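Local coordinates for protein KLLA0F12672p (Kluyveromyces lactis, PDB 4M3O) that binds zinc and probably dephosphorylates the C-terminal domain of RNA polymerase II in transcription regulation, here represented by its N-terminal domain, at residues L38-D42 / E67-R73. Residues are numbered along the deposited sequence; the frame is centred on the assembly and turned at random.
Sequences LITKD and ERNLVKR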
loop_
_atom_site.group_PDB
_atom_site.type_symbol
_atom_site.label_atom_id
_atom_site.label_comp_id
_atom_site.label_asym_id
_atom_site.label_seq_id
_atom_site.Cartn_x
_atom_site.Cartn_y
_atom_site.Cartn_z
ATOM N N LEU A 38 4.037 5.495 2.650
ATOM C CA LEU A 38 3.730 5.243 1.210
ATOM C C LEU A 38 3.089 6.423 0.466
ATOM O O LEU A 38 2.779 6.320 -0.714
ATOM C CB LEU A 38 2.860 3.992 1.079
ATOM C CG LEU A 38 3.549 2.737 1.663
ATOM C CD1 LEU A 38 2.669 1.518 1.639
ATOM C CD2 LEU A 38 4.862 2.485 0.946
ATOM N N ILE A 39 2.882 7.536 1.152
ATOM C CA ILE A 39 2.502 8.790 0.467
ATOM C C ILE A 39 3.659 9.785 0.300
ATOM O O ILE A 39 3.604 10.651 -0.591
ATOM C CB ILE A 39 1.315 9.487 1.152
ATOM C CG1 ILE A 39 1.761 10.052 2.497
ATOM C CG2 ILE A 39 0.170 8.492 1.258
ATOM C CD1 ILE A 39 1.447 11.528 2.650
ATOM N N THR A 40 4.687 9.652 1.150
ATOM C CA THR A 40 5.912 10.432 1.066
ATOM C C THR A 40 6.820 9.826 0.030
ATOM O O THR A 40 7.518 10.572 -0.648
ATOM C CB THR A 40 6.633 10.523 2.425
ATOM O OG1 THR A 40 6.703 9.230 3.040
ATOM C CG2 THR A 40 5.846 11.384 3.315
ATOM N N LYS A 41 6.762 8.492 -0.127
ATOM C CA LYS A 41 7.645 7.727 -1.032
ATOM C C LYS A 41 6.850 6.709 -1.843
ATOM O O LYS A 41 5.717 6.360 -1.457
ATOM C CB LYS A 41 8.670 6.927 -0.224
ATOM C CG LYS A 41 9.596 7.803 0.574
ATOM C CD LYS A 41 10.482 6.999 1.504
ATOM C CE LYS A 41 11.551 7.926 2.088
ATOM N NZ LYS A 41 12.660 7.163 2.712
ATOM N N ASP A 42 7.447 6.230 -2.940
ATOM C CA ASP A 42 6.835 5.214 -3.784
ATOM C C ASP A 42 7.553 3.943 -3.473
ATOM O O ASP A 42 8.660 3.986 -2.957
ATOM C CB ASP A 42 6.932 5.582 -5.249
ATOM C CG ASP A 42 6.392 7.004 -5.529
ATOM O OD1 ASP A 42 5.355 7.400 -4.948
ATOM O OD2 ASP A 42 6.998 7.724 -6.353
ATOM N N GLU A 67 -5.274 9.043 -0.450
ATOM C CA GLU A 67 -4.238 9.874 0.178
ATOM C C GLU A 67 -3.092 10.151 -0.788
ATOM O O GLU A 67 -2.574 11.278 -0.831
ATOM C CB GLU A 67 -3.730 9.178 1.430
ATOM C CG GLU A 67 -3.482 10.000 2.647
ATOM C CD GLU A 67 -4.693 10.756 3.065
ATOM O OE1 GLU A 67 -4.597 11.982 3.046
ATOM O OE2 GLU A 67 -5.715 10.118 3.377
ATOM N N ARG A 68 -2.736 9.172 -1.627
ATOM C CA ARG A 68 -1.680 9.431 -2.621
ATOM C C ARG A 68 -2.117 10.461 -3.671
ATOM O O ARG A 68 -1.329 11.361 -4.089
ATOM C CB ARG A 68 -1.192 8.142 -3.292
ATOM C CG ARG A 68 -0.203 7.318 -2.454
ATOM C CD ARG A 68 0.105 5.992 -3.107
ATOM N NE ARG A 68 0.740 6.109 -4.410
ATOM C CZ ARG A 68 2.050 6.250 -4.575
ATOM N NH1 ARG A 68 2.846 6.325 -3.496
ATOM N NH2 ARG A 68 2.556 6.346 -5.821
ATOM N N ASN A 69 -3.361 10.339 -4.110
ATOM C CA ASN A 69 -3.888 11.318 -5.040
ATOM C C ASN A 69 -3.899 12.801 -4.467
ATOM O O ASN A 69 -3.592 13.737 -5.174
ATOM C CB ASN A 69 -5.300 10.906 -5.465
ATOM C CG ASN A 69 -5.326 9.654 -6.329
ATOM O OD1 ASN A 69 -4.289 9.160 -6.836
ATOM N ND2 ASN A 69 -6.514 9.133 -6.496
ATOM N N LEU A 70 -4.215 12.952 -3.195
ATOM C CA LEU A 70 -4.208 14.271 -2.513
ATOM C C LEU A 70 -2.845 14.914 -2.475
ATOM O O LEU A 70 -2.771 16.099 -2.276
ATOM C CB LEU A 70 -4.690 14.174 -1.066
ATOM C CG LEU A 70 -6.131 13.717 -0.897
ATOM C CD1 LEU A 70 -6.385 13.453 0.571
ATOM C CD2 LEU A 70 -7.046 14.827 -1.372
ATOM N N VAL A 71 -1.777 14.133 -2.612
ATOM C CA VAL A 71 -0.424 14.709 -2.755
ATOM C C VAL A 71 0.086 14.553 -4.222
ATOM O O VAL A 71 1.279 14.555 -4.534
ATOM C CB VAL A 71 0.514 14.092 -1.713
ATOM C CG1 VAL A 71 1.873 14.779 -1.711
ATOM C CG2 VAL A 71 -0.118 14.180 -0.318
ATOM N N LYS A 72 -0.859 14.460 -5.116
ATOM C CA LYS A 72 -0.598 14.351 -6.538
ATOM C C LYS A 72 0.255 13.144 -6.959
ATOM O O LYS A 72 1.033 13.200 -7.902
ATOM C CB LYS A 72 -0.075 15.661 -7.104
ATOM C CG LYS A 72 -1.070 16.794 -6.860
ATOM C CD LYS A 72 -0.549 18.105 -7.405
ATOM C CE LYS A 72 -1.249 19.277 -6.731
ATOM N NZ LYS A 72 -0.564 20.502 -7.197
ATOM N N ARG A 73 -0.005 12.002 -6.346
ATOM C CA ARG A 73 0.664 10.767 -6.867
ATOM C C ARG A 73 -0.350 9.805 -7.447
ATOM O O ARG A 73 -1.497 9.649 -6.903
ATOM C CB ARG A 73 1.512 10.164 -5.770
ATOM C CG ARG A 73 2.784 10.996 -5.583
ATOM C CD ARG A 73 3.275 11.106 -4.165
ATOM N NE ARG A 73 4.390 10.205 -3.967
ATOM C CZ ARG A 73 5.589 10.520 -3.503
ATOM N NH1 ARG A 73 5.903 11.746 -3.101
ATOM N NH2 ARG A 73 6.482 9.562 -3.393
#
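Asp42 draws Arg68 and Arg73 together on one oxygen, OD1. Arg68 grips it end-on: NH1 comes to the anti lone pair and NH2 from above the carboxylate plane, both 3.1 Å from Asp42 OD1. Arg73 NE arrives on the syn side, tilted 23° out of the carboxylate plane, and Arg73 NH2 adds a weak bond. Arg68 NH1 also bonds Leu38 O at 2.8 Å, in the guanidinium plane, near the end of helix 24-40. A bend at chi3 (62°) turns the Arg68 guanidinium to this buried corner. There Arg68 NE also bonds Cys74 O, next to the zinc site. With an alanine at Arg68, Leu38 O and Cys74 O would probably lose this donor, and Asp42 would keep only Arg73 of the pair. Ile39 CG2 packs against the aliphatic carbons Arg68 CG (3.9 Å) and Glu67 CB. The rim at exposed Val71 and Glu67 is looser; Ile39 CD1 is 4.3 Å from Val71 CG2. Helix 58-70 ends there in a Schellman motif with Lys72 as C-prime residue, and Arg73 N bonds Arg68 O. The contact is a salt-bridge network joining two helix C-termini beside the zinc finger of this Rtr1/RPAP2 family protein, where Cys74 and Cys79 bind the zinc ion.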